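Long-range contacts in histidine kinase (Pseudomonas aeruginosa, PDB 7C1I), which probably relays phosphoryl groups between sensor histidine kinases and response regulators as a histidine-containing phosphotransfer (HPt) protein: residues P4-R9 with A102-L107; S58-S63 with L70-C75; K76-S81 with Q88-L93. All coordinates share one frame; numbering follows the deposited sequence.

Contact 1: residues P4-R9 with A102-L107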
loop_
_atom_site.group_PDB
_atom_site.type_symbol
_atom_site.label_atom_id
_atom_site.label_comp_id
_atom_site.label_asym_id
_atom_site.label_seq_id
_atom_site.Cartn_x
_atom_site.Cartn_y
_atom_site.Cartn_z
ATOM N N PRO A 4 -4.704 -20.703 5.066
ATOM C CA PRO A 4 -5.097 -20.438 6.451
ATOM C C PRO A 4 -6.058 -19.256 6.647
ATOM O O PRO A 4 -6.456 -18.952 7.758
ATOM C CB PRO A 4 -3.766 -20.059 7.113
ATOM C CG PRO A 4 -3.041 -19.292 6.036
ATOM C CD PRO A 4 -3.385 -20.101 4.802
ATOM N N HIS A 5 -6.520 -18.620 5.566
ATOM C CA HIS A 5 -7.307 -17.356 5.564
ATOM C C HIS A 5 -8.738 -17.631 6.040
ATOM O O HIS A 5 -9.382 -16.782 6.686
ATOM C CB HIS A 5 -7.325 -16.764 4.149
ATOM C CG HIS A 5 -5.942 -16.527 3.642
ATOM N ND1 HIS A 5 -5.072 -15.595 4.169
ATOM C CD2 HIS A 5 -5.258 -17.202 2.693
ATOM C CE1 HIS A 5 -3.867 -15.755 3.657
ATOM N NE2 HIS A 5 -3.981 -16.711 2.723
ATOM N N LEU A 6 -9.289 -18.777 5.628
ATOM C CA LEU A 6 -10.684 -19.130 6.006
ATOM C C LEU A 6 -10.650 -20.502 6.687
ATOM O O LEU A 6 -9.900 -21.391 6.235
ATOM C CB LEU A 6 -11.525 -19.183 4.727
ATOM C CG LEU A 6 -11.826 -17.838 4.067
ATOM C CD1 LEU A 6 -12.622 -18.065 2.792
ATOM C CD2 LEU A 6 -12.608 -17.001 5.067
ATOM N N ASP A 7 -11.361 -20.640 7.811
ATOM C CA ASP A 7 -11.457 -21.952 8.508
ATOM C C ASP A 7 -12.700 -22.618 7.909
ATOM O O ASP A 7 -13.837 -22.146 8.108
ATOM C CB ASP A 7 -11.600 -21.841 10.028
ATOM C CG ASP A 7 -11.597 -23.199 10.711
ATOM O OD1 ASP A 7 -12.118 -24.160 10.110
ATOM O OD2 ASP A 7 -11.250 -23.240 11.906
ATOM N N ASP A 8 -12.503 -23.501 6.925
ATOM C CA ASP A 8 -13.572 -23.947 5.991
ATOM C C ASP A 8 -14.724 -24.639 6.728
ATOM O O ASP A 8 -15.861 -24.689 6.217
ATOM C CB ASP A 8 -13.181 -25.034 4.987
ATOM C CG ASP A 8 -14.420 -25.534 4.264
ATOM O OD1 ASP A 8 -15.191 -24.710 3.733
ATOM O OD2 ASP A 8 -14.667 -26.752 4.370
ATOM N N ARG A 9 -14.354 -25.195 7.887
ATOM C CA ARG A 9 -15.365 -25.944 8.679
ATOM C C ARG A 9 -16.246 -24.934 9.423
ATOM O O ARG A 9 -17.445 -25.275 9.480
ATOM C CB ARG A 9 -14.714 -26.970 9.613
ATOM C CG ARG A 9 -13.469 -26.531 10.368
ATOM C CD ARG A 9 -12.210 -27.236 9.899
ATOM N NE ARG A 9 -10.974 -26.604 10.338
ATOM C CZ ARG A 9 -10.108 -27.111 11.209
ATOM N NH1 ARG A 9 -9.017 -26.433 11.525
ATOM N NH2 ARG A 9 -10.314 -28.290 11.767
ATOM N N ALA A 102 -8.722 -8.367 1.727
ATOM C CA ALA A 102 -8.812 -8.439 0.249
ATOM C C ALA A 102 -8.856 -9.916 -0.153
ATOM O O ALA A 102 -9.524 -10.233 -1.157
ATOM C CB ALA A 102 -7.623 -7.759 -0.384
ATOM N N ILE A 103 -8.152 -10.779 0.583
ATOM C CA ILE A 103 -8.156 -12.238 0.261
ATOM C C ILE A 103 -9.560 -12.775 0.555
ATOM O O ILE A 103 -10.110 -13.534 -0.264
ATOM C CB ILE A 103 -7.061 -13.016 1.014
ATOM C CG1 ILE A 103 -5.669 -12.475 0.677
ATOM C CG2 ILE A 103 -7.247 -14.512 0.811
ATOM C CD1 ILE A 103 -4.579 -13.108 1.508
ATOM N N VAL A 104 -10.016 -12.546 1.791
ATOM C CA VAL A 104 -11.369 -13.079 2.136
ATOM C C VAL A 104 -12.377 -12.552 1.110
ATOM O O VAL A 104 -13.260 -13.305 0.647
ATOM C CB VAL A 104 -11.744 -12.588 3.548
ATOM C CG1 VAL A 104 -13.188 -13.001 3.798
ATOM C CG2 VAL A 104 -10.749 -13.267 4.475
ATOM N N ARG A 105 -12.334 -11.281 0.697
ATOM C CA ARG A 105 -13.272 -10.628 -0.254
ATOM C C ARG A 105 -13.252 -11.469 -1.536
ATOM O O ARG A 105 -14.357 -11.772 -2.028
ATOM C CB ARG A 105 -12.904 -9.153 -0.440
ATOM C CG ARG A 105 -14.006 -8.481 -1.247
ATOM C CD ARG A 105 -13.612 -7.033 -1.478
ATOM N NE ARG A 105 -14.658 -6.212 -2.066
ATOM C CZ ARG A 105 -15.182 -6.261 -3.285
ATOM N NH1 ARG A 105 -14.707 -7.144 -4.146
ATOM N NH2 ARG A 105 -16.194 -5.476 -3.608
ATOM N N ILE A 106 -12.086 -11.656 -2.160
ATOM C CA ILE A 106 -12.142 -12.274 -3.519
ATOM C C ILE A 106 -12.644 -13.713 -3.349
ATOM O O ILE A 106 -13.351 -14.190 -4.259
ATOM C CB ILE A 106 -10.783 -12.147 -4.237
ATOM C CG1 ILE A 106 -10.905 -12.760 -5.635
ATOM C CG2 ILE A 106 -9.679 -12.953 -3.577
ATOM C CD1 ILE A 106 -11.870 -12.104 -6.590
ATOM N N LEU A 107 -12.279 -14.430 -2.281
ATOM C CA LEU A 107 -12.751 -15.828 -2.094
ATOM C C LEU A 107 -14.272 -15.746 -1.928
ATOM O O LEU A 107 -14.973 -16.640 -2.441
ATOM C CB LEU A 107 -12.095 -16.503 -0.888
ATOM C CG LEU A 107 -10.587 -16.698 -1.045
ATOM C CD1 LEU A 107 -9.983 -17.210 0.254
ATOM C CD2 LEU A 107 -10.394 -17.686 -2.186
#

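Contact 2: residues S58-S63 with L70-C75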
loop_
_atom_site.group_PDB
_atom_site.type_symbol
_atom_site.label_atom_id
_atom_site.label_comp_id
_atom_site.label_asym_id
_atom_site.label_seq_id
_atom_site.Cartn_x
_atom_site.Cartn_y
_atom_site.Cartn_z
ATOM N N SER A 58 -15.572 -5.140 17.223
ATOM C CA SER A 58 -16.720 -5.635 16.418
ATOM C C SER A 58 -16.164 -6.496 15.279
ATOM O O SER A 58 -16.701 -7.583 14.985
ATOM C CB SER A 58 -17.599 -4.510 15.942
ATOM O OG SER A 58 -18.082 -3.781 17.062
ATOM N N PHE A 59 -15.215 -5.852 14.590
ATOM C CA PHE A 59 -14.692 -6.526 13.371
ATOM C C PHE A 59 -14.150 -7.921 13.695
ATOM O O PHE A 59 -14.246 -8.837 12.850
ATOM C CB PHE A 59 -13.583 -5.697 12.718
ATOM C CG PHE A 59 -13.244 -5.923 11.267
ATOM C CD1 PHE A 59 -13.965 -6.781 10.454
ATOM C CD2 PHE A 59 -12.234 -5.139 10.734
ATOM C CE1 PHE A 59 -13.579 -6.889 9.128
ATOM C CE2 PHE A 59 -11.862 -5.253 9.405
ATOM C CZ PHE A 59 -12.574 -6.112 8.599
ATOM N N LYS A 60 -13.549 -8.131 14.870
ATOM C CA LYS A 60 -12.983 -9.414 15.362
ATOM C C LYS A 60 -14.157 -10.400 15.398
ATOM O O LYS A 60 -13.950 -11.492 14.834
ATOM C CB LYS A 60 -12.339 -9.202 16.736
ATOM C CG LYS A 60 -11.770 -10.464 17.369
ATOM C CD LYS A 60 -11.261 -10.282 18.784
ATOM C CE LYS A 60 -12.414 -10.013 19.728
ATOM N NZ LYS A 60 -11.956 -9.848 21.128
ATOM N N GLY A 61 -15.241 -9.935 16.026
ATOM C CA GLY A 61 -16.401 -10.848 16.048
ATOM C C GLY A 61 -16.924 -11.203 14.667
ATOM O O GLY A 61 -17.241 -12.383 14.407
ATOM N N GLY A 62 -17.202 -10.200 13.830
ATOM C CA GLY A 62 -17.788 -10.453 12.500
ATOM C C GLY A 62 -16.852 -11.351 11.709
ATOM O O GLY A 62 -17.276 -12.320 11.044
ATOM N N SER A 63 -15.536 -11.128 11.787
ATOM C CA SER A 63 -14.510 -11.946 11.087
ATOM C C SER A 63 -14.601 -13.388 11.597
ATOM O O SER A 63 -14.607 -14.355 10.806
ATOM C CB SER A 63 -13.125 -11.362 11.217
ATOM O OG SER A 63 -13.190 -10.113 10.546
ATOM N N LEU A 70 -7.577 -15.273 10.442
ATOM C CA LEU A 70 -6.316 -14.483 10.465
ATOM C C LEU A 70 -6.737 -13.016 10.591
ATOM O O LEU A 70 -6.114 -12.254 11.355
ATOM C CB LEU A 70 -5.441 -14.697 9.226
ATOM C CG LEU A 70 -4.931 -16.129 9.082
ATOM C CD1 LEU A 70 -3.889 -16.135 7.973
ATOM C CD2 LEU A 70 -4.271 -16.651 10.349
ATOM N N LEU A 71 -7.777 -12.597 9.863
ATOM C CA LEU A 71 -8.345 -11.225 9.925
ATOM C C LEU A 71 -8.767 -10.967 11.375
ATOM O O LEU A 71 -8.457 -9.889 11.912
ATOM C CB LEU A 71 -9.459 -11.111 8.882
ATOM C CG LEU A 71 -10.148 -9.748 8.855
ATOM C CD1 LEU A 71 -9.182 -8.597 8.607
ATOM C CD2 LEU A 71 -11.212 -9.776 7.771
ATOM N N ALA A 72 -9.445 -11.954 11.970
ATOM C CA ALA A 72 -9.925 -11.720 13.354
ATOM C C ALA A 72 -8.732 -11.548 14.301
ATOM O O ALA A 72 -8.862 -10.701 15.210
ATOM C CB ALA A 72 -10.758 -12.917 13.743
ATOM N N GLY A 73 -7.600 -12.207 14.035
ATOM C CA GLY A 73 -6.367 -12.129 14.842
ATOM C C GLY A 73 -5.797 -10.721 14.796
ATOM O O GLY A 73 -5.482 -10.087 15.822
ATOM N N TYR A 74 -5.797 -10.119 13.603
ATOM C CA TYR A 74 -5.268 -8.733 13.500
ATOM C C TYR A 74 -6.235 -7.808 14.245
ATOM O O TYR A 74 -5.827 -6.800 14.854
ATOM C CB TYR A 74 -5.184 -8.243 12.052
ATOM C CG TYR A 74 -4.232 -9.082 11.237
ATOM C CD1 TYR A 74 -2.913 -9.252 11.623
ATOM C CD2 TYR A 74 -4.577 -9.527 9.972
ATOM C CE1 TYR A 74 -2.076 -10.110 10.928
ATOM C CE2 TYR A 74 -3.703 -10.278 9.205
ATOM C CZ TYR A 74 -2.418 -10.523 9.653
ATOM O OH TYR A 74 -1.548 -11.310 8.954
ATOM N N CYS A 75 -7.545 -8.015 14.078
ATOM C CA CYS A 75 -8.530 -7.151 14.783
ATOM C C CYS A 75 -8.267 -7.261 16.289
ATOM O O CYS A 75 -8.358 -6.223 16.974
ATOM C CB CYS A 75 -9.946 -7.652 14.524
ATOM S SG CYS A 75 -10.502 -7.374 12.822
#

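Contact 3: residues K76-S81 with Q88-L93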
loop_
_atom_site.group_PDB
_atom_site.type_symbol
_atom_site.label_atom_id
_atom_site.label_comp_id
_atom_site.label_asym_id
_atom_site.label_seq_id
_atom_site.Cartn_x
_atom_site.Cartn_y
_atom_site.Cartn_z
ATOM N N LYS A 76 -8.005 -8.469 16.799
ATOM C CA LYS A 76 -7.753 -8.650 18.254
ATOM C C LYS A 76 -6.510 -7.871 18.701
ATOM O O LYS A 76 -6.529 -7.171 19.733
ATOM C CB LYS A 76 -7.597 -10.152 18.510
ATOM C CG LYS A 76 -7.264 -10.503 19.954
ATOM C CD LYS A 76 -7.046 -11.994 20.102
ATOM C CE LYS A 76 -6.723 -12.471 21.504
ATOM N NZ LYS A 76 -5.267 -12.394 21.770
ATOM N N GLU A 77 -5.482 -7.902 17.848
ATOM C CA GLU A 77 -4.247 -7.148 18.196
ATOM C C GLU A 77 -4.521 -5.643 18.272
ATOM O O GLU A 77 -4.025 -4.933 19.170
ATOM C CB GLU A 77 -3.174 -7.412 17.138
ATOM C CG GLU A 77 -2.563 -8.801 17.163
ATOM C CD GLU A 77 -1.405 -8.835 16.181
ATOM O OE1 GLU A 77 -1.618 -9.268 15.030
ATOM O OE2 GLU A 77 -0.274 -8.549 16.627
ATOM N N LEU A 78 -5.336 -5.132 17.345
ATOM C CA LEU A 78 -5.707 -3.692 17.331
ATOM C C LEU A 78 -6.516 -3.395 18.597
ATOM O O LEU A 78 -6.363 -2.315 19.203
ATOM C CB LEU A 78 -6.394 -3.299 16.020
ATOM C CG LEU A 78 -6.765 -1.819 15.957
ATOM C CD1 LEU A 78 -5.513 -0.975 16.142
ATOM C CD2 LEU A 78 -7.410 -1.602 14.597
ATOM N N GLU A 79 -7.538 -4.211 18.873
ATOM C CA GLU A 79 -8.429 -3.957 20.038
ATOM C C GLU A 79 -7.573 -3.852 21.306
ATOM O O GLU A 79 -7.723 -2.866 22.053
ATOM C CB GLU A 79 -9.344 -5.175 20.172
ATOM C CG GLU A 79 -10.278 -4.960 21.350
ATOM C CD GLU A 79 -11.005 -6.248 21.700
ATOM O OE1 GLU A 79 -11.745 -6.150 22.699
ATOM O OE2 GLU A 79 -10.843 -7.282 21.024
ATOM N N GLU A 80 -6.651 -4.805 21.468
ATOM C CA GLU A 80 -5.873 -4.920 22.732
ATOM C C GLU A 80 -4.893 -3.743 22.792
ATOM O O GLU A 80 -4.708 -3.191 23.894
ATOM C CB GLU A 80 -5.118 -6.249 22.788
ATOM C CG GLU A 80 -6.105 -7.383 23.001
ATOM C CD GLU A 80 -5.464 -8.758 23.078
ATOM O OE1 GLU A 80 -4.245 -8.908 22.866
ATOM O OE2 GLU A 80 -6.239 -9.698 23.342
ATOM N N SER A 81 -4.196 -3.449 21.689
ATOM C CA SER A 81 -3.215 -2.333 21.771
ATOM C C SER A 81 -3.956 -1.005 21.971
ATOM O O SER A 81 -3.557 -0.172 22.811
ATOM C CB SER A 81 -2.279 -2.362 20.591
ATOM O OG SER A 81 -2.993 -2.320 19.366
ATOM N N GLN A 88 1.045 3.024 18.176
ATOM C CA GLN A 88 2.187 2.987 17.222
ATOM C C GLN A 88 2.026 1.851 16.206
ATOM O O GLN A 88 2.679 1.826 15.143
ATOM C CB GLN A 88 3.529 2.822 17.939
ATOM C CG GLN A 88 3.538 1.695 18.961
ATOM C CD GLN A 88 3.040 2.038 20.344
ATOM O OE1 GLN A 88 2.474 3.094 20.619
ATOM N NE2 GLN A 88 3.263 1.083 21.231
ATOM N N ARG A 89 1.306 0.793 16.591
ATOM C CA ARG A 89 1.138 -0.345 15.647
ATOM C C ARG A 89 -0.185 -0.155 14.900
ATOM O O ARG A 89 -0.421 -0.942 13.959
ATOM C CB ARG A 89 1.138 -1.728 16.305
ATOM C CG ARG A 89 2.484 -2.090 16.916
ATOM C CD ARG A 89 2.398 -3.516 17.424
ATOM N NE ARG A 89 2.240 -4.433 16.304
ATOM C CZ ARG A 89 1.516 -5.546 16.265
ATOM N NH1 ARG A 89 0.852 -6.013 17.309
ATOM N NH2 ARG A 89 1.489 -6.215 15.126
ATOM N N ALA A 90 -1.051 0.831 15.148
ATOM C CA ALA A 90 -2.399 0.932 14.544
ATOM C C ALA A 90 -2.314 1.023 13.022
ATOM O O ALA A 90 -3.020 0.309 12.312
ATOM C CB ALA A 90 -3.365 1.919 15.153
ATOM N N PRO A 91 -1.472 1.925 12.468
ATOM C CA PRO A 91 -1.405 2.053 11.011
ATOM C C PRO A 91 -1.100 0.717 10.319
ATOM O O PRO A 91 -1.748 0.353 9.346
ATOM C CB PRO A 91 -0.288 3.081 10.783
ATOM C CG PRO A 91 -0.409 3.985 11.986
ATOM C CD PRO A 91 -0.632 2.968 13.086
ATOM N N ALA A 92 -0.085 0.012 10.827
ATOM C CA ALA A 92 0.395 -1.262 10.243
ATOM C C ALA A 92 -0.695 -2.326 10.408
ATOM O O ALA A 92 -0.864 -3.176 9.509
ATOM C CB ALA A 92 1.734 -1.696 10.783
ATOM N N LEU A 93 -1.314 -2.359 11.592
ATOM C CA LEU A 93 -2.347 -3.416 11.767
ATOM C C LEU A 93 -3.511 -3.170 10.803
ATOM O O LEU A 93 -4.111 -4.126 10.261
ATOM C CB LEU A 93 -2.828 -3.378 13.220
ATOM C CG LEU A 93 -1.889 -4.122 14.168
ATOM C CD1 LEU A 93 -2.171 -3.719 15.607
ATOM C CD2 LEU A 93 -1.914 -5.634 14.018
HETATM O O HOH W 1 0.412 -8.508 13.293
#

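Contact 1: residues P4-R9 with A102-L107
The His5 imidazole is held between two aliphatic groups: Ile103 lies over one face, and CD of the adjacent Pro4 over the rim of the opposite face. Ile103 CD1 makes a CH-pi contact 3.8 Å from the His5 ring centroid and 24° off the ring normal, its closest approach being 3.5 Å to His5 CE1. The second branch of the isoleucine, CG2, settles against the base of the same ring, 3.7 Å from His5 CG, and the two side chains lie roughly perpendicular. His5 ND1 is hydrogen-bonded to Glu100. Through this contact the N-terminal segment is laid across helix 90-112, the last helix of the HPt fold, immediately before helix 8-18 begins with Asp7 as its N-cap. Leu6 continues the apolar seam. Its CD1 lies 3.8 Å from Leu107 CD1, the two leucine side chains lying alongside and running opposite ways, while Leu6 CD2 is 4.2 Å from Val104 CG2. Behind Val104 stands Phe29 of helix 22-45, and Gln88 of the second subunit packs on Ile103 and Leu107.

Contact 2: residues S58-S63 with L70-C75
The carbonyl oxygen of Phe59 is gripped twice by Ser63, whose backbone N and OG both lie 2.8 Å from Phe59 O and reach it from opposite faces of the carbonyl plane. This folds the serine hydroxyl back onto its own helix and satisfies it in the buried seam of an antiparallel helical hairpin, where the segments 58-63 and 70-75 of helices 49-65 and 69-83 run at 165°, their axes 8.0 Å apart. The hairpin belongs to the HPt helical bundle, and Lys60-Gly61 fits the HPt signature, in which the lysine comes three residues after the histidine that is phosphorylated in relatives. Apolar atoms of the second helix close over the hydroxyl, Leu71 CD2 coming within 3.4 Å of Ser63 OG. The same methyl touches the far end of the Phe59 ring, 4.0 Å from CE1, and the leucine and phenylalanine side chains cross nearly perpendicularly. At the near end of the ring Cys75 SG approaches obliquely, a sulfur-aromatic contact 4.0 Å from the Phe59 centroid; the other helices that pack on this ring are 22-45 and 90-112. Lys60 lends only its base to the hairpin, for its chain bends at chi3 (68°) and carries NZ off to a salt bridge with Glu79. Its CB rests 3.6 Å from Cys75 CB, while Ala72 CB fits 3.8 Å from Ser63 CB.

Contact 3: residues K76-S81 with Q88-L93
Glu77 sets CG beside its backbone N and then runs extended, whereas Arg89 bends at chi3 (66°), and together these torsions bring the guanidinium end-on to the carboxylate. Both terminal nitrogens of Arg89 converge on one oxygen: NH1 lies 2.9 Å from Glu77 OE2 along a fairly straight bond (161°), and NH2 3.3 Å from the same atom. OE2 lies nearly in the guanidinium plane, yet the nitrogens meet it from above the carboxylate plane, the two planes being 45° apart. A water bridges the pair, donating to Glu77 OE1 and weakly accepting from Arg89 NH2. Beneath this salt bridge lies Leu93, with CD1 over the centre of one guanidinium face and CD2 3.8 Å from Glu77 CB. Ser81 OG bonds back to Glu77 O at 2.8 Å, adding a second bond to the carbonyl already held by Ser81 N. Deeper still, Leu78 CD1 meets Ala90 CB at 3.7 Å. The contact thus joins helix 69-83 to the start of helix 90-112 across the loop that connects them, while helix 22-45 packs on Leu78 and Ala90 through Leu40 and Leu44, and helix 49-65 reaches Leu78 through Ala56.

In the fold
From the N terminus, residues 4-9 open contact 1, which closes only when the chain reaches 102-107, 93 residues later. Helix 22-45 and both other contacts fall within this wide loop. Contact 2 is a short closure, between helices 49-65 and 69-83; contact 3 follows in series, joining helix 69-83 to helix 90-112. The last two share helix 69-83 and touch through a salt bridge between their segments, with their centres about 12 Å apart. Contacts 1 and 2 also meet, where Leu70 packs on Pro4 and His5. Contacts 1 and 3 both use helix 90-112 but stay about 11 Å apart at their nearest atoms, contact 3 at the start of that helix and contact 1 in its C-terminal half.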